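Local coordinates for protein bifunctional enzyme IspD/IspF (Campylobacter jejuni, PDB 1W55) that makes 4-diphosphocytidyl-2-C-methyl-D-erythritol from CTP and methylerythritol phosphate, and separately cyclises its 2-phosphate to methylerythritol 2,4-cyclodiphosphate with release of CMP, for isoprenoid biosynthesis, at residues Asp108-Asn113 with Ile120-Lys125; Arg225-Ala230 with Gln310-Lys315; Asp255-Ala260 with Asp291-Ile296. All coordinates share one frame; numbering follows the deposited sequence.

Contact 1: residues Asp108-Asn113 with Ile120-Lys125; sequences DRLIEN and ITPALK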
loop_
_atom_site.group_PDB
_atom_site.type_symbol
_atom_site.label_atom_id
_atom_site.label_comp_id
_atom_site.label_asym_id
_atom_site.label_seq_id
_atom_site.Cartn_x
_atom_site.Cartn_y
_atom_site.Cartn_z
ATOM N N ASP A 108 22.496 -19.532 -4.475
ATOM C CA ASP A 108 23.476 -19.826 -3.422
ATOM C C ASP A 108 23.407 -21.285 -3.012
ATOM O O ASP A 108 24.434 -21.938 -2.829
ATOM C CB ASP A 108 23.238 -18.934 -2.193
ATOM C CG ASP A 108 23.603 -17.472 -2.441
ATOM O OD1 ASP A 108 24.499 -17.193 -3.280
ATOM O OD2 ASP A 108 23.044 -16.530 -1.836
ATOM N N ARG A 109 22.185 -21.789 -2.889
ATOM C CA ARG A 109 21.943 -23.183 -2.561
ATOM C C ARG A 109 22.551 -24.155 -3.583
ATOM O O ARG A 109 23.003 -25.241 -3.220
ATOM C CB ARG A 109 20.451 -23.419 -2.464
ATOM C CG ARG A 109 19.868 -23.108 -1.119
ATOM C CD ARG A 109 18.678 -23.992 -0.805
ATOM N NE ARG A 109 17.621 -23.893 -1.816
ATOM C CZ ARG A 109 16.737 -22.905 -1.858
ATOM N NH1 ARG A 109 16.792 -21.933 -0.957
ATOM N NH2 ARG A 109 15.794 -22.881 -2.791
ATOM N N LEU A 110 22.549 -23.770 -4.855
ATOM C CA LEU A 110 23.161 -24.589 -5.896
ATOM C C LEU A 110 24.683 -24.471 -5.834
ATOM O O LEU A 110 25.405 -25.461 -5.963
ATOM C CB LEU A 110 22.670 -24.157 -7.283
ATOM C CG LEU A 110 21.203 -24.373 -7.663
ATOM C CD1 LEU A 110 20.852 -23.426 -8.787
ATOM C CD2 LEU A 110 20.968 -25.810 -8.086
ATOM N N ILE A 111 25.160 -23.249 -5.650
ATOM C CA ILE A 111 26.588 -22.975 -5.615
ATOM C C ILE A 111 27.290 -23.644 -4.414
ATOM O O ILE A 111 28.374 -24.212 -4.566
ATOM C CB ILE A 111 26.826 -21.442 -5.697
ATOM C CG1 ILE A 111 27.185 -21.045 -7.133
ATOM C CG2 ILE A 111 27.873 -20.955 -4.688
ATOM C CD1 ILE A 111 28.461 -21.696 -7.676
ATOM N N GLU A 112 26.645 -23.618 -3.247
ATOM C CA GLU A 112 27.203 -24.223 -2.032
ATOM C C GLU A 112 27.336 -25.748 -2.117
ATOM O O GLU A 112 28.033 -26.359 -1.305
ATOM C CB GLU A 112 26.395 -23.814 -0.790
ATOM C CG GLU A 112 24.984 -24.383 -0.725
ATOM C CD GLU A 112 24.276 -24.112 0.595
ATOM O OE1 GLU A 112 23.858 -25.093 1.252
ATOM O OE2 GLU A 112 24.123 -22.924 0.972
ATOM N N ASN A 113 26.674 -26.349 -3.106
ATOM C CA ASN A 113 26.694 -27.798 -3.297
ATOM C C ASN A 113 27.464 -28.247 -4.535
ATOM O O ASN A 113 27.387 -29.406 -4.944
ATOM C CB ASN A 113 25.272 -28.344 -3.319
ATOM C CG ASN A 113 24.614 -28.268 -1.965
ATOM O OD1 ASN A 113 24.973 -29.008 -1.046
ATOM N ND2 ASN A 113 23.653 -27.359 -1.823
ATOM N N ILE A 120 24.068 -30.195 -10.508
ATOM C CA ILE A 120 23.282 -29.683 -9.380
ATOM C C ILE A 120 22.025 -28.983 -9.881
ATOM O O ILE A 120 22.100 -28.060 -10.697
ATOM C CB ILE A 120 24.093 -28.687 -8.516
ATOM C CG1 ILE A 120 25.613 -28.992 -8.537
ATOM C CG2 ILE A 120 23.501 -28.617 -7.095
ATOM C CD1 ILE A 120 26.028 -30.336 -7.895
ATOM N N THR A 121 20.875 -29.404 -9.370
ATOM C CA THR A 121 19.594 -28.948 -9.887
ATOM C C THR A 121 18.570 -28.768 -8.768
ATOM O O THR A 121 18.568 -29.527 -7.792
ATOM C CB THR A 121 19.059 -29.949 -10.967
ATOM O OG1 THR A 121 17.805 -29.482 -11.488
ATOM C CG2 THR A 121 18.684 -31.274 -10.350
ATOM N N PRO A 122 17.710 -27.762 -8.903
ATOM C CA PRO A 122 16.550 -27.626 -8.023
ATOM C C PRO A 122 15.444 -28.598 -8.410
ATOM O O PRO A 122 15.331 -29.011 -9.564
ATOM C CB PRO A 122 16.094 -26.171 -8.237
ATOM C CG PRO A 122 17.066 -25.552 -9.181
ATOM C CD PRO A 122 17.786 -26.666 -9.882
ATOM N N ALA A 123 14.639 -28.966 -7.422
ATOM C CA ALA A 123 13.560 -29.919 -7.596
ATOM C C ALA A 123 12.508 -29.654 -6.533
ATOM O O ALA A 123 12.815 -29.147 -5.449
ATOM C CB ALA A 123 14.074 -31.344 -7.490
ATOM N N LEU A 124 11.276 -30.015 -6.854
ATOM C CA LEU A 124 10.153 -29.884 -5.951
ATOM C C LEU A 124 9.431 -31.215 -5.877
ATOM O O LEU A 124 9.349 -31.938 -6.863
ATOM C CB LEU A 124 9.186 -28.809 -6.450
ATOM C CG LEU A 124 9.712 -27.377 -6.535
ATOM C CD1 LEU A 124 8.703 -26.509 -7.273
ATOM C CD2 LEU A 124 10.023 -26.815 -5.148
ATOM N N LYS A 125 8.912 -31.521 -4.694
ATOM C CA LYS A 125 8.066 -32.685 -4.486
ATOM C C LYS A 125 6.630 -32.296 -4.809
ATOM O O LYS A 125 6.317 -31.110 -4.939
ATOM C CB LYS A 125 8.161 -33.155 -3.030
ATOM C CG LYS A 125 9.565 -33.564 -2.562
ATOM C CD LYS A 125 9.538 -34.063 -1.106
ATOM C CE LYS A 125 10.581 -33.346 -0.240
ATOM N NZ LYS A 125 10.072 -32.084 0.403
#
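One methyl of L110, CD2, carries most of the meeting between helix 104-111 and strand 119-124. It lies 3.6 Å from the carbonyl O of I120 and, with CG of L110 beside its own backbone N (chi1 -67°), reaches along the strand to CD of P122 at 3.8 Å. The leucine and the proline ring cross at about a right angle, while CG2 of I120 meets the same methyl at 3.9 Å. This is the dense part: buried carbon laid over strand backbone. I120 also sends CD1 to the carbonyl O of N113, 3.4 Å away. N113 turns its amide back to its own segment, where ND2 donates to R109 O at 2.6 Å, nearly in line with the carbonyl, and OD1 takes a bond from K116. On the outer side, I111 points away from the strand and E112 is exposed. The solvent end of the strand segment belongs to K125, which makes a cation-pi contact with F194 of a second subunit. The strand itself runs between 142-145 and 149-152 on one edge and the parallel strand 180-184 on the other; T121 OG1 is bonded to Q149. Helix 104-111 packs on this cytidylyltransferase sheet through L110.

Contact 2: residues Arg225-Ala230 with Gln310-Lys315; sequences RPLLLA and QSPKLK. With C (cytidine-5'-monophosphate), chain C.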
loop_
_atom_site.group_PDB
_atom_site.type_symbol
_atom_site.label_atom_id
_atom_site.label_comp_id
_atom_site.label_asym_id
_atom_site.label_seq_id
_atom_site.Cartn_x
_atom_site.Cartn_y
_atom_site.Cartn_z
ATOM N N ARG A 225 -7.171 1.877 -63.621
ATOM C CA ARG A 225 -7.706 0.864 -62.714
ATOM C C ARG A 225 -8.315 1.574 -61.516
ATOM O O ARG A 225 -8.132 2.780 -61.364
ATOM C CB ARG A 225 -6.616 -0.127 -62.276
ATOM C CG ARG A 225 -5.492 0.472 -61.451
ATOM C CD ARG A 225 -4.677 -0.571 -60.734
ATOM N NE ARG A 225 -3.402 -0.057 -60.237
ATOM C CZ ARG A 225 -2.469 -0.816 -59.677
ATOM N NH1 ARG A 225 -2.666 -2.118 -59.547
ATOM N NH2 ARG A 225 -1.332 -0.282 -59.254
ATOM N N PRO A 226 -9.059 0.850 -60.683
ATOM C CA PRO A 226 -9.626 1.433 -59.465
ATOM C C PRO A 226 -8.563 2.043 -58.550
ATOM O O PRO A 226 -7.461 1.501 -58.388
ATOM C CB PRO A 226 -10.303 0.236 -58.788
ATOM C CG PRO A 226 -10.644 -0.696 -59.940
ATOM C CD PRO A 226 -9.465 -0.561 -60.864
ATOM N N LEU A 227 -8.906 3.197 -57.990
ATOM C CA LEU A 227 -8.123 3.825 -56.956
ATOM C C LEU A 227 -8.562 3.217 -55.636
ATOM O O LEU A 227 -9.704 3.393 -55.210
ATOM C CB LEU A 227 -8.348 5.343 -56.961
ATOM C CG LEU A 227 -7.559 6.133 -55.919
ATOM C CD1 LEU A 227 -6.065 5.853 -56.056
ATOM C CD2 LEU A 227 -7.865 7.633 -56.019
ATOM N N LEU A 228 -7.655 2.467 -55.022
ATOM C CA LEU A 228 -7.884 1.838 -53.723
ATOM C C LEU A 228 -7.024 2.530 -52.676
ATOM O O LEU A 228 -5.803 2.604 -52.819
ATOM C CB LEU A 228 -7.496 0.352 -53.765
ATOM C CG LEU A 228 -8.271 -0.627 -54.648
ATOM C CD1 LEU A 228 -7.723 -2.035 -54.427
ATOM C CD2 LEU A 228 -9.764 -0.589 -54.365
ATOM N N LEU A 229 -7.660 3.043 -51.637
ATOM C CA LEU A 229 -6.935 3.652 -50.532
ATOM C C LEU A 229 -7.465 3.034 -49.248
ATOM O O LEU A 229 -8.680 3.028 -49.011
ATOM C CB LEU A 229 -7.115 5.168 -50.531
ATOM C CG LEU A 229 -6.525 5.971 -51.695
ATOM C CD1 LEU A 229 -6.758 7.460 -51.434
ATOM C CD2 LEU A 229 -5.038 5.676 -51.910
ATOM N N ALA A 230 -6.553 2.495 -48.437
ATOM C CA ALA A 230 -6.921 1.692 -47.266
ATOM C C ALA A 230 -7.920 0.601 -47.659
ATOM O O ALA A 230 -8.834 0.263 -46.891
ATOM C CB ALA A 230 -7.478 2.579 -46.133
ATOM N N GLN A 310 -4.611 16.374 -55.012
ATOM C CA GLN A 310 -5.462 17.358 -55.671
ATOM C C GLN A 310 -6.852 16.773 -55.969
ATOM O O GLN A 310 -7.871 17.443 -55.752
ATOM C CB GLN A 310 -4.783 17.890 -56.936
ATOM C CG GLN A 310 -5.309 19.235 -57.402
ATOM C CD GLN A 310 -5.110 20.352 -56.388
ATOM O OE1 GLN A 310 -4.016 20.541 -55.866
ATOM N NE2 GLN A 310 -6.171 21.105 -56.125
ATOM N N SER A 311 -6.878 15.515 -56.421
ATOM C CA SER A 311 -8.112 14.781 -56.713
ATOM C C SER A 311 -7.866 13.281 -56.532
ATOM O O SER A 311 -6.716 12.848 -56.550
ATOM C CB SER A 311 -8.568 15.045 -58.165
ATOM O OG SER A 311 -8.704 16.433 -58.421
ATOM N N PRO A 312 -8.921 12.487 -56.344
ATOM C CA PRO A 312 -10.287 12.969 -56.116
ATOM C C PRO A 312 -10.517 13.360 -54.666
ATOM O O PRO A 312 -9.623 13.144 -53.838
ATOM C CB PRO A 312 -11.144 11.748 -56.463
ATOM C CG PRO A 312 -10.290 10.594 -56.200
ATOM C CD PRO A 312 -8.855 11.019 -56.358
ATOM N N LYS A 313 -11.685 13.933 -54.376
ATOM C CA LYS A 313 -12.073 14.307 -53.017
ATOM C C LYS A 313 -12.323 13.048 -52.204
ATOM O O LYS A 313 -13.045 12.159 -52.639
ATOM C CB LYS A 313 -13.330 15.196 -53.022
ATOM C CG LYS A 313 -13.136 16.513 -52.265
ATOM C CD LYS A 313 -14.425 17.054 -51.653
ATOM C CE LYS A 313 -14.135 18.078 -50.535
ATOM N NZ LYS A 313 -13.347 19.285 -50.978
ATOM N N LEU A 314 -11.712 12.980 -51.026
ATOM C CA LEU A 314 -11.774 11.792 -50.176
ATOM C C LEU A 314 -12.862 11.850 -49.122
ATOM O O LEU A 314 -13.091 10.876 -48.413
ATOM C CB LEU A 314 -10.418 11.555 -49.496
ATOM C CG LEU A 314 -9.218 11.286 -50.410
ATOM C CD1 LEU A 314 -8.051 10.858 -49.561
ATOM C CD2 LEU A 314 -9.536 10.214 -51.442
ATOM N N LYS A 315 -13.511 12.999 -49.011
ATOM C CA LYS A 315 -14.501 13.267 -47.966
ATOM C C LYS A 315 -15.474 12.114 -47.688
ATOM O O LYS A 315 -15.640 11.686 -46.522
ATOM C CB LYS A 315 -15.275 14.549 -48.312
ATOM C CG LYS A 315 -16.451 14.885 -47.390
ATOM C CD LYS A 315 -17.233 16.065 -47.951
ATOM C CE LYS A 315 -17.980 16.807 -46.860
ATOM N NZ LYS A 315 -19.277 16.173 -46.487
HETATM O OP3 C C . -7.239 22.469 -47.808
HETATM P P C C . -7.849 22.189 -49.149
HETATM O OP1 C C . -6.920 21.503 -50.097
HETATM O OP2 C C . -8.497 23.412 -49.731
HETATM O "O5'" C C . -9.020 21.134 -48.861
HETATM C "C5'" C C . -10.156 21.474 -48.078
HETATM C "C4'" C C . -10.773 20.210 -47.482
HETATM O "O4'" C C . -11.168 19.273 -48.496
HETATM C "C3'" C C . -9.842 19.412 -46.570
HETATM O "O3'" C C . -9.845 19.899 -45.231
HETATM C "C2'" C C . -10.408 18.005 -46.654
HETATM O "O2'" C C . -11.538 17.900 -45.792
HETATM C "C1'" C C . -10.992 17.918 -48.047
HETATM N N1 C C . -10.219 17.153 -49.056
HETATM C C2 C C . -10.594 15.834 -49.392
HETATM O O2 C C . -11.552 15.293 -48.798
HETATM N N3 C C . -9.923 15.139 -50.347
HETATM C C4 C C . -8.873 15.699 -50.994
HETATM N N4 C C . -8.195 15.010 -51.953
HETATM C C5 C C . -8.481 16.991 -50.669
HETATM C C6 C C . -9.177 17.711 -49.699
#
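Two pairs of apolar side chains join segment 225-230 to segment 310-315: L227 with P312 and L229 with L314. In the first, leucine and proline reach toward each other tip to tip, CD2 of L227 lying 3.5 Å from CD of P312; CG of L227 stands anti to the backbone N (chi1 -179°), which extends the branch across to the ring. The second pair crosses at about a right angle, CD1 of L229 being 3.9 Å from CD2 of L314. L227 and L229, two residues apart, both point across to the loop, and I234 of the paired strand 232-235 touches L227, P312 and L314 and so joins the same apolar layer.

The polar interactions lie with the bound cytidine monophosphate. The backbone N of L314 gives a nearly straight bond to N3 of the base, 2.9 Å with an angle of 168° at the hydrogen, and a weak one to O2. The carbonyl O of P312 receives a weak bond from N4 at 3.0 Å. Backbone atoms of P312 and L314 thus meet the pairing edge of cytosine; A309 O and T342 OG1 also bond the nucleotide. K313 lays its chain over the base, CG 3.9 Å from C2, then bends at its end so that NZ makes a weak bond to O4' of the ribose.

D265 of a third subunit also bonds the nucleotide, and K315 packs on E268 of that subunit. The arrangement is the cytidine pocket of an IspF-type cyclodiphosphate synthase, formed at a subunit boundary, with segment 310-315 matching the substrate-binding loop inferred by similarity.

Contact 3: residues Asp255-Ala260 with Asp291-Ile296; sequences DAILGA and DKVREI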
loop_
_atom_site.group_PDB
_atom_site.type_symbol
_atom_site.label_atom_id
_atom_site.label_comp_id
_atom_site.label_asym_id
_atom_site.label_seq_id
_atom_site.Cartn_x
_atom_site.Cartn_y
_atom_site.Cartn_z
ATOM N N ASP A 255 4.809 1.542 -43.306
ATOM C CA ASP A 255 6.084 2.145 -42.931
ATOM C C ASP A 255 6.054 2.746 -41.514
ATOM O O ASP A 255 6.999 2.580 -40.761
ATOM C CB ASP A 255 6.495 3.199 -43.955
ATOM C CG ASP A 255 7.518 2.678 -44.956
ATOM O OD1 ASP A 255 7.777 1.457 -44.956
ATOM O OD2 ASP A 255 8.112 3.414 -45.783
ATOM N N ALA A 256 4.965 3.416 -41.148
ATOM C CA ALA A 256 4.875 4.049 -39.830
ATOM C C ALA A 256 4.882 3.022 -38.709
ATOM O O ALA A 256 5.566 3.200 -37.702
ATOM C CB ALA A 256 3.645 4.969 -39.733
ATOM N N ILE A 257 4.134 1.939 -38.903
ATOM C CA ILE A 257 4.024 0.859 -37.919
ATOM C C ILE A 257 5.337 0.099 -37.735
ATOM O O ILE A 257 5.751 -0.175 -36.607
ATOM C CB ILE A 257 2.867 -0.112 -38.320
ATOM C CG1 ILE A 257 1.511 0.587 -38.129
ATOM C CG2 ILE A 257 2.917 -1.389 -37.467
ATOM C CD1 ILE A 257 0.328 -0.084 -38.825
ATOM N N LEU A 258 6.001 -0.229 -38.840
ATOM C CA LEU A 258 7.311 -0.863 -38.778
ATOM C C LEU A 258 8.340 0.082 -38.168
ATOM O O LEU A 258 9.209 -0.352 -37.397
ATOM C CB LEU A 258 7.779 -1.280 -40.172
ATOM C CG LEU A 258 6.983 -2.377 -40.883
ATOM C CD1 LEU A 258 7.402 -2.439 -42.348
ATOM C CD2 LEU A 258 7.137 -3.746 -40.203
ATOM N N GLY A 259 8.238 1.368 -38.511
ATOM C CA GLY A 259 9.192 2.364 -38.051
ATOM C C GLY A 259 9.148 2.553 -36.553
ATOM O O GLY A 259 10.192 2.607 -35.908
ATOM N N ALA A 260 7.935 2.621 -35.992
ATOM C CA ALA A 260 7.761 2.787 -34.553
ATOM C C ALA A 260 8.311 1.584 -33.780
ATOM O O ALA A 260 8.774 1.726 -32.653
ATOM C CB ALA A 260 6.279 3.037 -34.212
ATOM N N ASP A 291 1.417 -7.810 -37.485
ATOM C CA ASP A 291 1.695 -9.088 -36.821
ATOM C C ASP A 291 3.150 -9.170 -36.364
ATOM O O ASP A 291 3.422 -9.632 -35.257
ATOM C CB ASP A 291 1.402 -10.284 -37.737
ATOM C CG ASP A 291 -0.085 -10.605 -37.848
ATOM O OD1 ASP A 291 -0.881 -10.143 -36.989
ATOM O OD2 ASP A 291 -0.540 -11.325 -38.778
ATOM N N LYS A 292 4.082 -8.748 -37.217
ATOM C CA LYS A 292 5.502 -8.721 -36.843
ATOM C C LYS A 292 5.760 -7.853 -35.611
ATOM O O LYS A 292 6.552 -8.212 -34.745
ATOM C CB LYS A 292 6.380 -8.232 -38.002
ATOM C CG LYS A 292 6.432 -9.170 -39.188
ATOM C CD LYS A 292 7.162 -10.474 -38.856
ATOM C CE LYS A 292 6.743 -11.584 -39.826
ATOM N NZ LYS A 292 7.805 -12.610 -40.054
ATOM N N VAL A 293 5.063 -6.723 -35.547
ATOM C CA VAL A 293 5.212 -5.742 -34.479
ATOM C C VAL A 293 4.631 -6.293 -33.180
ATOM O O VAL A 293 5.179 -6.082 -32.099
ATOM C CB VAL A 293 4.532 -4.408 -34.892
ATOM C CG1 VAL A 293 4.320 -3.496 -33.716
ATOM C CG2 VAL A 293 5.339 -3.722 -36.000
ATOM N N ARG A 294 3.525 -7.013 -33.290
ATOM C CA ARG A 294 2.914 -7.643 -32.125
ATOM C C ARG A 294 3.770 -8.788 -31.561
ATOM O O ARG A 294 3.772 -9.026 -30.355
ATOM C CB ARG A 294 1.523 -8.143 -32.479
ATOM C CG ARG A 294 0.517 -7.047 -32.740
ATOM C CD ARG A 294 -0.816 -7.570 -33.237
ATOM N NE ARG A 294 -1.628 -8.109 -32.149
ATOM C CZ ARG A 294 -2.560 -9.051 -32.289
ATOM N NH1 ARG A 294 -2.817 -9.595 -33.480
ATOM N NH2 ARG A 294 -3.239 -9.456 -31.228
ATOM N N GLU A 295 4.490 -9.490 -32.438
ATOM C CA GLU A 295 5.374 -10.591 -32.035
ATOM C C GLU A 295 6.468 -10.119 -31.080
ATOM O O GLU A 295 6.829 -10.832 -30.151
ATOM C CB GLU A 295 6.011 -11.262 -33.258
ATOM C CG GLU A 295 5.098 -12.274 -33.940
ATOM C CD GLU A 295 5.644 -12.785 -35.267
ATOM O OE1 GLU A 295 6.816 -12.476 -35.616
ATOM O OE2 GLU A 295 4.894 -13.506 -35.963
ATOM N N ILE A 296 6.982 -8.911 -31.314
ATOM C CA ILE A 296 8.007 -8.327 -30.443
ATOM C C ILE A 296 7.459 -7.448 -29.301
ATOM O O ILE A 296 8.211 -6.726 -28.658
ATOM C CB ILE A 296 9.112 -7.615 -31.251
ATOM C CG1 ILE A 296 8.533 -6.502 -32.138
ATOM C CG2 ILE A 296 9.909 -8.630 -32.092
ATOM C CD1 ILE A 296 9.588 -5.527 -32.627
#
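V293 of helix 282-295 meets helix 248-260 chiefly at I257, and the first helix can be followed toward and past that point. D255 faces elsewhere: its OD1 accepts from the backbone N of I266, tying the helix to the start of helix 266-269, and it packs on K339 of a fourth subunit. A256 lies against S359 of strand 354-365. At I257 the helices touch. CG2 of this residue lies 3.7 Å from CG2 of V293, and the two side chains cross at about a right angle; the same valine methyl is 3.6 Å from the carbonyl O of I257, and so sits against both side chain and backbone. With CG1 anti to the backbone N (chi1 164°), it is CG2 of V293 that faces I257. L258 follows, its CA 4.4 Å from CG2 of V293; its side chain comes within about 5 Å of that of I266, assigned to the substrate site by similarity. G259, whose N bonds to D255 O, adds no side chain to the interface. A260 turns to L363.

Only a small patch of carbon is shared within these segments. The helices also meet through L286 and Y290, which touch I257, and A289, which touches L258, and both rest on strand 354-365, I257 on V361 and V293 on L363. Such side-by-side helices covering a mixed sheet are the alpha/beta layering of the IspF-type domain.

How the contacts relate
The touching residues of all three contacts are largely buried, with no polar side chain bonding across, while exposed lysines lie at the outer side: K125 in contact 1, K313 and K315 in contact 2, K292 in contact 3. Contact 1 belongs to the cytidylyltransferase half, a helix laid on a sheet; contacts 2 and 3 share the cyclodiphosphate synthase half. The centres of contacts 1 and 2 are about 67 Å apart, on opposite sides of the chain's centre; contact 3, about 26 Å from contact 2 between centres, is the nearest to that centre. Contact 3 joins helix to helix and rests on aliphatic carbon and one backbone carbonyl. Contact 2 joins strand to loop, and its far face hydrogen-bonds nucleotide through backbone.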